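Local coordinates for nodulation protein S (Bradyrhizobium sp., PDB 3OFK), which probably transfers a methyl group from S-adenosyl-L-methionine to a nitrogen of a Nod factor precursor during the synthesis of this lipochitooligosaccharide signal, at residues Glu37-Leu42 with Thr66-Pro71; Gly55-Ile58 with Ala64-Glu67; Gln132-Ile137 with Leu176-Thr181; Asp116-Ala121 with Lys142-Gly147. All blocks are in the same frame, centred on the assembly; numbering follows the deposited sequence.

Interaction 1. Residues Glu37-Leu42 with Thr66-Pro71. With SAH (S-adenosyl-L-homocysteine), chain E.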
loop_
_atom_site.group_PDB
_atom_site.type_symbol
_atom_site.label_atom_id
_atom_site.label_comp_id
_atom_site.label_asym_id
_atom_site.label_seq_id
_atom_site.Cartn_x
_atom_site.Cartn_y
_atom_site.Cartn_z
ATOM N N GLU A 37 13.210 4.669 4.705
ATOM C CA GLU A 37 13.899 4.144 3.499
ATOM C C GLU A 37 12.925 3.410 2.561
ATOM O O GLU A 37 13.017 3.541 1.338
ATOM C CB GLU A 37 15.075 3.203 3.817
ATOM C CG GLU A 37 16.144 3.290 2.721
ATOM C CD GLU A 37 16.928 2.016 2.478
ATOM O OE1 GLU A 37 17.282 1.319 3.458
ATOM O OE2 GLU A 37 17.203 1.726 1.287
ATOM N N ARG A 38 12.000 2.650 3.138
ATOM C CA ARG A 38 10.974 1.993 2.326
ATOM C C ARG A 38 10.123 2.993 1.551
ATOM O O ARG A 38 9.853 2.808 0.360
ATOM C CB ARG A 38 10.055 1.124 3.195
ATOM C CG ARG A 38 9.098 0.297 2.409
ATOM C CD ARG A 38 8.312 -0.643 3.322
ATOM N NE ARG A 38 7.492 0.066 4.306
ATOM C CZ ARG A 38 6.319 0.679 4.058
ATOM N NH1 ARG A 38 5.761 0.716 2.843
ATOM N NH2 ARG A 38 5.686 1.273 5.060
ATOM N N HIS A 39 9.693 4.033 2.261
ATOM C CA HIS A 39 8.980 5.131 1.667
ATOM C C HIS A 39 9.757 5.868 0.598
ATOM O O HIS A 39 9.173 6.302 -0.391
ATOM C CB HIS A 39 8.561 6.120 2.751
ATOM C CG HIS A 39 7.312 5.738 3.470
ATOM N ND1 HIS A 39 6.647 6.607 4.309
ATOM C CD2 HIS A 39 6.565 4.612 3.423
ATOM C CE1 HIS A 39 5.568 6.013 4.786
ATOM N NE2 HIS A 39 5.486 4.810 4.248
ATOM N N THR A 40 11.060 6.031 0.806
ATOM C CA THR A 40 11.936 6.622 -0.212
ATOM C C THR A 40 11.883 5.776 -1.484
ATOM O O THR A 40 11.663 6.319 -2.571
ATOM C CB THR A 40 13.386 6.805 0.307
ATOM O OG1 THR A 40 13.375 7.683 1.446
ATOM C CG2 THR A 40 14.283 7.389 -0.769
ATOM N N GLN A 41 12.023 4.449 -1.337
ATOM C CA GLN A 41 11.909 3.545 -2.490
ATOM C C GLN A 41 10.529 3.551 -3.119
ATOM O O GLN A 41 10.368 3.609 -4.333
ATOM C CB GLN A 41 12.266 2.097 -2.100
ATOM C CG GLN A 41 13.750 1.864 -1.783
ATOM C CD GLN A 41 14.680 2.405 -2.838
ATOM O OE1 GLN A 41 14.383 2.345 -4.036
ATOM N NE2 GLN A 41 15.826 2.940 -2.401
ATOM N N LEU A 42 9.525 3.470 -2.286
ATOM C CA LEU A 42 8.152 3.545 -2.771
ATOM C C LEU A 42 7.892 4.857 -3.578
ATOM O O LEU A 42 7.320 4.808 -4.668
ATOM C CB LEU A 42 7.187 3.384 -1.583
ATOM C CG LEU A 42 5.786 2.891 -1.901
ATOM C CD1 LEU A 42 5.812 1.394 -2.241
ATOM C CD2 LEU A 42 4.843 3.165 -0.759
ATOM N N THR A 66 1.027 9.371 2.078
ATOM C CA THR A 66 0.085 10.245 1.405
ATOM C C THR A 66 0.708 11.647 1.263
ATOM O O THR A 66 0.696 12.231 0.171
ATOM C CB THR A 66 -1.233 10.358 2.191
ATOM O OG1 THR A 66 -1.576 9.095 2.758
ATOM C CG2 THR A 66 -2.379 10.880 1.298
ATOM N N GLU A 67 1.303 12.119 2.359
ATOM C CA GLU A 67 1.935 13.438 2.452
ATOM C C GLU A 67 3.105 13.626 1.490
ATOM O O GLU A 67 3.360 14.740 1.023
ATOM C CB GLU A 67 2.412 13.661 3.896
ATOM C CG GLU A 67 3.191 14.957 4.102
ATOM C CD GLU A 67 3.216 15.437 5.534
ATOM O OE1 GLU A 67 3.533 14.601 6.426
ATOM O OE2 GLU A 67 2.895 16.648 5.749
ATOM N N LYS A 68 3.821 12.535 1.237
ATOM C CA LYS A 68 4.965 12.531 0.323
ATOM C C LYS A 68 4.504 12.419 -1.126
ATOM O O LYS A 68 5.077 13.009 -2.021
ATOM C CB LYS A 68 5.885 11.366 0.698
ATOM C CG LYS A 68 6.502 11.525 2.100
ATOM C CD LYS A 68 7.273 10.291 2.565
ATOM C CE LYS A 68 7.483 10.350 4.069
ATOM N NZ LYS A 68 8.063 9.110 4.624
ATOM N N LEU A 69 3.413 11.703 -1.338
ATOM C CA LEU A 69 2.860 11.479 -2.668
ATOM C C LEU A 69 2.036 12.645 -3.205
ATOM O O LEU A 69 2.122 12.955 -4.400
ATOM C CB LEU A 69 1.997 10.220 -2.639
ATOM C CG LEU A 69 1.548 9.615 -3.977
ATOM C CD1 LEU A 69 2.754 9.124 -4.795
ATOM C CD2 LEU A 69 0.546 8.473 -3.696
ATOM N N ALA A 70 1.270 13.311 -2.330
ATOM C CA ALA A 70 0.270 14.317 -2.753
ATOM C C ALA A 70 0.787 15.410 -3.684
ATOM O O ALA A 70 0.134 15.704 -4.692
ATOM C CB ALA A 70 -0.502 14.973 -1.517
ATOM N N PRO A 71 1.956 16.024 -3.369
ATOM C CA PRO A 71 2.402 17.131 -4.196
ATOM C C PRO A 71 2.750 16.764 -5.633
ATOM O O PRO A 71 2.959 17.653 -6.451
ATOM C CB PRO A 71 3.652 17.634 -3.486
ATOM C CG PRO A 71 3.700 16.922 -2.164
ATOM C CD PRO A 71 2.881 15.738 -2.253
HETATM N N SAH E . 0.509 2.100 2.429
HETATM C CA SAH E . 1.028 2.754 3.625
HETATM C CB SAH E . 0.269 2.261 4.854
HETATM C CG SAH E . 0.410 0.809 5.282
HETATM S SD SAH E . -0.364 0.401 6.887
HETATM C C SAH E . 2.541 2.576 3.827
HETATM O O SAH E . 3.176 1.735 3.187
HETATM O OXT SAH E . 3.148 3.275 4.635
HETATM C "C5'" SAH E . -1.800 -0.469 6.178
HETATM C "C4'" SAH E . -3.057 0.331 5.896
HETATM O "O4'" SAH E . -3.941 -0.476 5.121
HETATM C "C3'" SAH E . -3.822 0.762 7.146
HETATM O "O3'" SAH E . -4.242 2.126 7.011
HETATM C "C2'" SAH E . -5.020 -0.201 7.160
HETATM O "O2'" SAH E . -6.149 0.356 7.789
HETATM C "C1'" SAH E . -5.239 -0.394 5.684
HETATM N N9 SAH E . -6.010 -1.578 5.241
HETATM C C8 SAH E . -5.946 -2.854 5.740
HETATM N N7 SAH E . -6.777 -3.631 5.012
HETATM C C5 SAH E . -7.363 -2.884 4.059
HETATM C C6 SAH E . -8.249 -3.251 3.046
HETATM N N6 SAH E . -8.714 -4.531 3.007
HETATM N N1 SAH E . -8.688 -2.273 2.188
HETATM C C2 SAH E . -8.205 -0.974 2.310
HETATM N N3 SAH E . -7.296 -0.639 3.309
HETATM C C4 SAH E . -6.864 -1.592 4.165
#
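The His39 ring is gripped at two points of its edge, by Lys68 NZ at ND1 and by the carboxylate oxygen OXT of S-adenosyl-L-homocysteine (SAH) at NE2, while its CD2 lies over one face of the Arg38 guanidinium, 3.6 Å above that plane and offset toward the rim. The contact joins helices 33-46 and 64-69 of the Rossmann-like methyltransferase fold at the amino-acid end of the cofactor product. Lys68 NZ donates to His39 ND1 over 2.9 Å, only 1° out of the ring plane. The far nitrogen then acts as donor, and His39 NE2 reaches SAH OXT at 2.8 Å with an N-H...O angle of 166°. The imidazole thus bridges the lysine ammonium and the ligand carboxylate, a bond on each nitrogen fixing its rotation. The extended Lys68 chain meets the histidine at about a right angle, bringing its ammonium to the ring's edge. Arg38 holds the same carboxylate from its own edge, with SAH C in the guanidinium plane. Arg38 NH1 donates to SAH O at 2.8 Å; Arg38 NH2 donates to SAH O at 3.2 Å and also to OXT. Each carboxylate oxygen therefore takes two bonds from this helix. An alanine in place of His39 would probably leave OXT with only the longer bond from Arg38 among those described here and strip Lys68 of its acceptor. Glu35, earlier on the same helix, forms a salt bridge with Arg38 NE. The Arg38 chain runs extended until it bends at chi3 (62°), and NH2 ends 3.3 Å from SAH OXT.

Interaction 2. Residues Gly55-Ile58 with Ala64-Glu67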
loop_
_atom_site.group_PDB
_atom_site.type_symbol
_atom_site.label_atom_id
_atom_site.label_comp_id
_atom_site.label_asym_id
_atom_site.label_seq_id
_atom_site.Cartn_x
_atom_site.Cartn_y
_atom_site.Cartn_z
ATOM N N GLY A 55 -3.897 9.796 -9.209
ATOM C CA GLY A 55 -3.262 8.739 -8.428
ATOM C C GLY A 55 -4.232 8.101 -7.428
ATOM O O GLY A 55 -5.183 8.756 -6.983
ATOM N N LEU A 56 -3.987 6.828 -7.096
ATOM C CA LEU A 56 -4.750 6.108 -6.040
ATOM C C LEU A 56 -3.802 5.525 -4.982
ATOM O O LEU A 56 -2.852 4.783 -5.292
ATOM C CB LEU A 56 -5.617 4.996 -6.632
ATOM C CG LEU A 56 -6.431 4.113 -5.647
ATOM C CD1 LEU A 56 -7.544 4.900 -4.959
ATOM C CD2 LEU A 56 -7.008 2.865 -6.324
ATOM N N GLU A 57 -4.057 5.812 -3.723
ATOM C CA GLU A 57 -3.284 5.188 -2.665
ATOM C C GLU A 57 -4.234 4.283 -1.916
ATOM O O GLU A 57 -5.340 4.745 -1.528
ATOM C CB GLU A 57 -2.677 6.212 -1.712
ATOM C CG GLU A 57 -1.737 5.528 -0.671
ATOM C CD GLU A 57 -1.414 6.343 0.570
ATOM O OE1 GLU A 57 -2.112 7.329 0.879
ATOM O OE2 GLU A 57 -0.408 6.019 1.245
ATOM N N ILE A 58 -3.837 3.009 -1.765
ATOM C CA ILE A 58 -4.657 1.976 -1.071
ATOM C C ILE A 58 -4.025 1.644 0.267
ATOM O O ILE A 58 -2.993 0.952 0.300
ATOM C CB ILE A 58 -4.782 0.690 -1.886
ATOM C CG1 ILE A 58 -5.571 0.978 -3.146
ATOM C CG2 ILE A 58 -5.499 -0.445 -1.057
ATOM C CD1 ILE A 58 -5.402 -0.084 -4.252
ATOM N N ALA A 64 1.555 9.282 6.389
ATOM C CA ALA A 64 2.997 9.544 6.181
ATOM C C ALA A 64 3.376 9.480 4.702
ATOM O O ALA A 64 4.092 10.377 4.216
ATOM C CB ALA A 64 3.880 8.635 7.013
ATOM N N PHE A 65 2.903 8.460 3.979
ATOM C CA PHE A 65 3.199 8.351 2.555
ATOM C C PHE A 65 2.299 9.239 1.699
ATOM O O PHE A 65 2.772 9.824 0.727
ATOM C CB PHE A 65 3.197 6.901 2.036
ATOM C CG PHE A 65 3.765 6.788 0.648
ATOM C CD1 PHE A 65 5.143 6.761 0.459
ATOM C CD2 PHE A 65 2.947 6.796 -0.453
ATOM C CE1 PHE A 65 5.694 6.717 -0.817
ATOM C CE2 PHE A 65 3.471 6.729 -1.728
ATOM C CZ PHE A 65 4.886 6.699 -1.901
ATOM N N THR A 66 1.027 9.371 2.078
ATOM C CA THR A 66 0.085 10.245 1.405
ATOM C C THR A 66 0.708 11.647 1.263
ATOM O O THR A 66 0.696 12.231 0.171
ATOM C CB THR A 66 -1.233 10.358 2.191
ATOM O OG1 THR A 66 -1.576 9.095 2.758
ATOM C CG2 THR A 66 -2.379 10.880 1.298
ATOM N N GLU A 67 1.303 12.119 2.359
ATOM C CA GLU A 67 1.935 13.438 2.452
ATOM C C GLU A 67 3.105 13.626 1.490
ATOM O O GLU A 67 3.360 14.740 1.023
ATOM C CB GLU A 67 2.412 13.661 3.896
ATOM C CG GLU A 67 3.191 14.957 4.102
ATOM C CD GLU A 67 3.216 15.437 5.534
ATOM O OE1 GLU A 67 3.533 14.601 6.426
ATOM O OE2 GLU A 67 2.895 16.648 5.749
HETATM O O HOH W 1 0.286 6.862 3.878
#
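The first signature motif of the Rossmann-like methyltransferases, the turn from the first core strand into the following helix, is tied across here by Glu57 and Thr66. Glu57 stands at the motif's acidic position near the end of strand 52-58, Thr66 in the first part of helix 64-69; with strand 73-80 they form a beta-alpha-beta unit, and the connecting loop holds Gly59 and Ala61, which bond SAH. Thr66 OG1 donates to Glu57 OE1 at 2.6 Å, meeting the syn lone pair of that oxygen, on the side of OE2. Glu57 carries its CG anti to the backbone N (chi1 -174°) and stretches on from there, so that its carboxylate reaches the helix; the two side chains cross at about a right angle. The second oxygen, OE2, lies at the edge of the Phe65 ring, 3.8 Å from both Phe65 CB and CD2. The group is buried; the hydroxyl and the water bonded to it are likely to ease its burial. A leucine at Glu57 would probably leave the Thr66 hydroxyl without this acceptor and dislodge the bridging water. That water donates to Glu57 OE2 at 2.9 Å and accepts from the backbone Thr66 N at 3.2 Å.

Interaction 3. Residues Gln132-Ile137 with Leu176-Thr181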
loop_
_atom_site.group_PDB
_atom_site.type_symbol
_atom_site.label_atom_id
_atom_site.label_comp_id
_atom_site.label_asym_id
_atom_site.label_seq_id
_atom_site.Cartn_x
_atom_site.Cartn_y
_atom_site.Cartn_z
ATOM N N GLN A 132 -9.594 -13.724 -2.008
ATOM C CA GLN A 132 -9.707 -12.278 -1.765
ATOM C C GLN A 132 -8.540 -11.466 -2.345
ATOM O O GLN A 132 -8.781 -10.395 -2.901
ATOM C CB GLN A 132 -9.851 -11.969 -0.272
ATOM C CG GLN A 132 -11.102 -12.523 0.321
ATOM C CD GLN A 132 -11.220 -12.263 1.783
ATOM O OE1 GLN A 132 -10.489 -11.444 2.358
ATOM N NE2 GLN A 132 -12.167 -12.930 2.398
ATOM N N MET A 133 -7.300 -11.961 -2.231
ATOM C CA MET A 133 -6.163 -11.231 -2.816
ATOM C C MET A 133 -6.309 -11.081 -4.330
ATOM O O MET A 133 -6.160 -9.982 -4.851
ATOM C CB MET A 133 -4.831 -11.878 -2.489
ATOM C CG MET A 133 -4.475 -11.817 -1.048
ATOM S SD MET A 133 -2.687 -11.935 -0.721
ATOM C CE MET A 133 -2.803 -12.379 1.044
ATOM N N ARG A 134 -6.627 -12.176 -5.010
ATOM C CA ARG A 134 -6.897 -12.181 -6.444
ATOM C C ARG A 134 -8.025 -11.215 -6.798
ATOM O O ARG A 134 -7.927 -10.486 -7.780
ATOM C CB ARG A 134 -7.302 -13.585 -6.911
ATOM C CG ARG A 134 -6.185 -14.600 -6.844
ATOM C CD ARG A 134 -6.406 -15.770 -7.801
ATOM N NE ARG A 134 -5.124 -16.174 -8.389
ATOM C CZ ARG A 134 -4.209 -16.932 -7.775
ATOM N NH1 ARG A 134 -3.068 -17.217 -8.399
ATOM N NH2 ARG A 134 -4.423 -17.405 -6.542
ATOM N N THR A 135 -9.124 -11.254 -6.046
ATOM C CA THR A 135 -10.235 -10.351 -6.310
ATOM C C THR A 135 -9.753 -8.888 -6.217
ATOM O O THR A 135 -10.005 -8.086 -7.104
ATOM C CB THR A 135 -11.406 -10.554 -5.328
ATOM O OG1 THR A 135 -12.069 -11.789 -5.626
ATOM C CG2 THR A 135 -12.422 -9.425 -5.458
ATOM N N ALA A 136 -9.082 -8.557 -5.130
ATOM C CA ALA A 136 -8.521 -7.211 -4.955
ATOM C C ALA A 136 -7.521 -6.846 -6.066
ATOM O O ALA A 136 -7.499 -5.737 -6.550
ATOM C CB ALA A 136 -7.830 -7.098 -3.606
ATOM N N ILE A 137 -6.661 -7.775 -6.431
ATOM C CA ILE A 137 -5.731 -7.540 -7.510
ATOM C C ILE A 137 -6.480 -7.304 -8.813
ATOM O O ILE A 137 -6.129 -6.381 -9.523
ATOM C CB ILE A 137 -4.718 -8.665 -7.639
ATOM C CG1 ILE A 137 -3.802 -8.618 -6.462
ATOM C CG2 ILE A 137 -3.870 -8.528 -8.903
ATOM C CD1 ILE A 137 -3.011 -9.825 -6.300
ATOM N N LEU A 176 0.342 -10.660 -9.699
ATOM C CA LEU A 176 0.385 -9.401 -10.437
ATOM C C LEU A 176 0.942 -9.587 -11.835
ATOM O O LEU A 176 0.424 -8.996 -12.772
ATOM C CB LEU A 176 1.214 -8.360 -9.687
ATOM C CG LEU A 176 0.572 -7.735 -8.464
ATOM C CD1 LEU A 176 1.565 -6.860 -7.699
ATOM C CD2 LEU A 176 -0.617 -6.934 -8.879
ATOM N N THR A 177 1.981 -10.424 -11.963
ATOM C CA THR A 177 2.697 -10.629 -13.222
ATOM C C THR A 177 1.844 -11.302 -14.338
ATOM O O THR A 177 2.179 -11.198 -15.532
ATOM C CB THR A 177 4.048 -11.424 -12.989
ATOM O OG1 THR A 177 4.846 -10.760 -11.989
ATOM C CG2 THR A 177 4.870 -11.572 -14.311
ATOM N N GLU A 178 0.765 -11.984 -13.943
ATOM C CA GLU A 178 -0.165 -12.647 -14.869
ATOM C C GLU A 178 -0.968 -11.625 -15.653
ATOM O O GLU A 178 -1.406 -11.899 -16.770
ATOM C CB GLU A 178 -1.168 -13.550 -14.111
ATOM C CG GLU A 178 -0.563 -14.722 -13.302
ATOM C CD GLU A 178 -1.509 -15.293 -12.227
ATOM O OE1 GLU A 178 -1.022 -16.036 -11.342
ATOM O OE2 GLU A 178 -2.727 -15.012 -12.263
ATOM N N ALA A 179 -1.210 -10.466 -15.037
ATOM C CA ALA A 179 -1.986 -9.408 -15.685
ATOM C C ALA A 179 -1.119 -8.203 -16.131
ATOM O O ALA A 179 -1.487 -7.476 -17.068
ATOM C CB ALA A 179 -3.105 -8.945 -14.742
ATOM N N LEU A 180 0.021 -8.007 -15.470
ATOM C CA LEU A 180 0.836 -6.797 -15.650
ATOM C C LEU A 180 2.276 -7.140 -15.978
ATOM O O LEU A 180 2.709 -8.263 -15.755
ATOM C CB LEU A 180 0.806 -5.920 -14.394
ATOM C CG LEU A 180 -0.562 -5.422 -13.909
ATOM C CD1 LEU A 180 -0.412 -4.705 -12.546
ATOM C CD2 LEU A 180 -1.175 -4.495 -14.928
ATOM N N THR A 181 3.004 -6.149 -16.493
ATOM C CA THR A 181 4.403 -6.293 -16.888
ATOM C C THR A 181 5.319 -5.678 -15.813
ATOM O O THR A 181 5.207 -4.497 -15.486
ATOM C CB THR A 181 4.652 -5.617 -18.272
ATOM O OG1 THR A 181 3.906 -6.297 -19.298
ATOM C CG2 THR A 181 6.149 -5.623 -18.664
#
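Ile137 and Leu176 meet by their methyl groups, Ile137 CG2 resting 3.6 Å from Leu176 CD2, where helices 130-142 and 169-179 of the Rossmann-like fold meet. The two side chains cross at about a right angle, and a single branch of each does the touching. Farther out, at the surface, Arg134 and Glu178 add a charged pair. Arg134 NH1 stands 3.8 Å from Glu178 OE1, a long salt bridge rather than a hydrogen bond. The oxygen comes in at the guanidinium edge, and the guanidinium and carboxylate planes are only 18° apart. Arg134 gets there by a chain bent at chi3 (142°), whereas Glu178 reaches out extended beyond CG. The pair is exposed, whereas the methyl contact is buried. The next shell positions the apolar residues: Ile137 also packs on Val172 and Ile175 of helix 169-179, and Leu176 is backed by Leu150 and Phe152 of strand 148-155 and Phe202 of strand 196-203. Toward the passage from helix 169-179 into strand 181-189, one carbonyl is shared: Leu176 O accepts from Ala179 N at 3.2 Å and from Leu180 N at 2.9 Å.

Interaction 4. Residues Asp116-Ala121 with Lys142-Gly147. With SAH (S-adenosyl-L-homocysteine), chain E.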
loop_
_atom_site.group_PDB
_atom_site.type_symbol
_atom_site.label_atom_id
_atom_site.label_comp_id
_atom_site.label_asym_id
_atom_site.label_seq_id
_atom_site.Cartn_x
_atom_site.Cartn_y
_atom_site.Cartn_z
ATOM N N ASP A 116 -3.532 6.553 -13.290
ATOM C CA ASP A 116 -2.204 6.313 -13.887
ATOM C C ASP A 116 -1.129 5.913 -12.847
ATOM O O ASP A 116 -0.003 5.532 -13.216
ATOM C CB ASP A 116 -1.751 7.492 -14.751
ATOM C CG ASP A 116 -1.673 8.801 -13.990
ATOM O OD1 ASP A 116 -2.460 8.992 -13.067
ATOM O OD2 ASP A 116 -0.834 9.653 -14.334
ATOM N N LEU A 117 -1.459 6.005 -11.560
ATOM C CA LEU A 117 -0.635 5.408 -10.512
ATOM C C LEU A 117 -1.538 4.816 -9.447
ATOM O O LEU A 117 -2.445 5.497 -8.961
ATOM C CB LEU A 117 0.266 6.432 -9.829
ATOM C CG LEU A 117 1.191 5.892 -8.724
ATOM C CD1 LEU A 117 2.229 4.877 -9.257
ATOM C CD2 LEU A 117 1.889 7.113 -8.096
ATOM N N ILE A 118 -1.277 3.559 -9.090
ATOM C CA ILE A 118 -1.842 2.962 -7.904
ATOM C C ILE A 118 -0.719 2.513 -6.999
ATOM O O ILE A 118 0.199 1.810 -7.424
ATOM C CB ILE A 118 -2.697 1.760 -8.258
ATOM C CG1 ILE A 118 -3.837 2.199 -9.173
ATOM C CG2 ILE A 118 -3.218 1.100 -6.988
ATOM C CD1 ILE A 118 -4.691 1.033 -9.686
ATOM N N VAL A 119 -0.745 2.991 -5.768
ATOM C CA VAL A 119 0.238 2.579 -4.778
ATOM C C VAL A 119 -0.516 1.627 -3.810
ATOM O O VAL A 119 -1.611 1.935 -3.326
ATOM C CB VAL A 119 0.901 3.780 -4.041
ATOM C CG1 VAL A 119 1.934 3.286 -3.044
ATOM C CG2 VAL A 119 1.538 4.820 -5.060
ATOM N N VAL A 120 0.068 0.454 -3.592
ATOM C CA VAL A 120 -0.486 -0.602 -2.752
ATOM C C VAL A 120 0.667 -1.203 -1.998
ATOM O O VAL A 120 1.361 -2.130 -2.458
ATOM C CB VAL A 120 -1.305 -1.611 -3.580
ATOM C CG1 VAL A 120 -0.496 -2.182 -4.744
ATOM C CG2 VAL A 120 -1.850 -2.730 -2.705
ATOM N N ALA A 121 0.903 -0.649 -0.817
ATOM C CA ALA A 121 2.053 -1.027 0.007
ATOM C C ALA A 121 1.616 -1.498 1.397
ATOM O O ALA A 121 0.895 -0.797 2.086
ATOM C CB ALA A 121 3.032 0.193 0.142
ATOM N N LYS A 142 -8.082 -3.616 -13.102
ATOM C CA LYS A 142 -9.194 -2.983 -13.797
ATOM C C LYS A 142 -9.157 -1.457 -13.696
ATOM O O LYS A 142 -9.455 -0.778 -14.681
ATOM C CB LYS A 142 -10.535 -3.512 -13.279
ATOM C CG LYS A 142 -11.767 -2.753 -13.807
ATOM C CD LYS A 142 -13.062 -3.303 -13.169
ATOM C CE LYS A 142 -13.957 -2.174 -12.651
ATOM N NZ LYS A 142 -13.336 -1.514 -11.462
ATOM N N MET A 143 -8.811 -0.923 -12.514
ATOM C CA MET A 143 -8.722 0.548 -12.320
ATOM C C MET A 143 -7.411 1.214 -12.828
ATOM O O MET A 143 -7.234 2.425 -12.636
ATOM C CB MET A 143 -8.868 0.915 -10.831
ATOM C CG MET A 143 -10.217 0.609 -10.187
ATOM S SD MET A 143 -10.188 1.138 -8.438
ATOM C CE MET A 143 -9.119 -0.009 -7.652
ATOM N N LEU A 144 -6.481 0.447 -13.404
ATOM C CA LEU A 144 -5.273 1.047 -14.006
ATOM C C LEU A 144 -5.642 1.670 -15.357
ATOM O O LEU A 144 -6.359 1.045 -16.141
ATOM C CB LEU A 144 -4.152 0.018 -14.202
ATOM C CG LEU A 144 -2.973 -0.007 -13.235
ATOM C CD1 LEU A 144 -1.901 -1.010 -13.683
ATOM C CD2 LEU A 144 -2.362 1.390 -13.072
ATOM N N ALA A 145 -5.168 2.889 -15.611
ATOM C CA ALA A 145 -5.316 3.520 -16.918
ATOM C C ALA A 145 -4.472 2.756 -17.962
ATOM O O ALA A 145 -3.465 2.151 -17.597
ATOM C CB ALA A 145 -4.876 4.973 -16.849
ATOM N N PRO A 146 -4.869 2.787 -19.256
ATOM C CA PRO A 146 -4.129 2.081 -20.316
ATOM C C PRO A 146 -2.594 2.200 -20.383
ATOM O O PRO A 146 -1.956 1.345 -21.020
ATOM C CB PRO A 146 -4.761 2.637 -21.589
ATOM C CG PRO A 146 -6.178 2.803 -21.221
ATOM C CD PRO A 146 -6.174 3.261 -19.769
ATOM N N GLY A 147 -1.995 3.227 -19.781
ATOM C CA GLY A 147 -0.526 3.317 -19.722
ATOM C C GLY A 147 0.049 3.402 -18.313
ATOM O O GLY A 147 1.248 3.638 -18.146
HETATM N N SAH E . 0.509 2.100 2.429
HETATM C CA SAH E . 1.028 2.754 3.625
HETATM C CB SAH E . 0.269 2.261 4.854
HETATM C CG SAH E . 0.410 0.809 5.282
HETATM S SD SAH E . -0.364 0.401 6.887
HETATM C C SAH E . 2.541 2.576 3.827
HETATM O O SAH E . 3.176 1.735 3.187
HETATM O OXT SAH E . 3.148 3.275 4.635
HETATM C "C5'" SAH E . -1.800 -0.469 6.178
HETATM C "C4'" SAH E . -3.057 0.331 5.896
HETATM O "O4'" SAH E . -3.941 -0.476 5.121
HETATM C "C3'" SAH E . -3.822 0.762 7.146
HETATM O "O3'" SAH E . -4.242 2.126 7.011
HETATM C "C2'" SAH E . -5.020 -0.201 7.160
HETATM O "O2'" SAH E . -6.149 0.356 7.789
HETATM C "C1'" SAH E . -5.239 -0.394 5.684
HETATM N N9 SAH E . -6.010 -1.578 5.241
HETATM C C8 SAH E . -5.946 -2.854 5.740
HETATM N N7 SAH E . -6.777 -3.631 5.012
HETATM C C5 SAH E . -7.363 -2.884 4.059
HETATM C C6 SAH E . -8.249 -3.251 3.046
HETATM N N6 SAH E . -8.714 -4.531 3.007
HETATM N N1 SAH E . -8.688 -2.273 2.188
HETATM C C2 SAH E . -8.205 -0.974 2.310
HETATM N N3 SAH E . -7.296 -0.639 3.309
HETATM C C4 SAH E . -6.864 -1.592 4.165
#
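Ile118 CD1 is the one methyl that meets both Met143 and Leu144, and it makes the more fully buried end of this contact. It lies 4.1 Å from Leu144 CG and equally far from Leu144 CD2, the two side chains crossing obliquely, and 4.3 Å from Met143 CB. With CG1 anti to the carbonyl carbon (chi1 -60°) and the chain extended beyond it, CD1 of Ile118 reaches the bend where helix 130-142 gives way to strand 144-145. No hydrogen bond joins the two segments. The other end lies nearer solvent and has a single approach, that of Ala145 CB to Asp116 N at 4.1 Å; the chain then turns through exposed Pro146 and Gly147. The Asp116 carboxylate leads away from this segment and accepts from the backbone N of Ser53 and Asn54. At the far end of strand 115-121, Ala121 O accepts from SAH N at 2.9 Å, so the strand ends in the cofactor pocket. The contact closes a beta-alpha-beta crossover: strand 115-121 lies in the sheet between parallel strands 52-58 and 148-155, Leu117 and Val119 pack on helix 33-46, and Ile118 faces the return from helix 130-142.

How the interactions relate
Interactions 1 and 2 share helix 64-69 and touch through Phe65, which meets the His39 ring edge-to-face and packs on Leu42. Polar bonds dominate both: the first gathers them round a ligand at a partly buried site, the second hides a carboxylate in the core. Interaction 4, also buried, is apolar; its strand 115-121 pairs with 52-58 of interaction 2 through Leu56, and it meets SAH at the amino nitrogen, where interaction 1 binds the carboxylate. Interaction 3 lies across the chain's centre from interaction 1, half core and half surface, with no ligand contact. It joins interaction 4 through helix 130-142 and where Leu180 packs on Leu144.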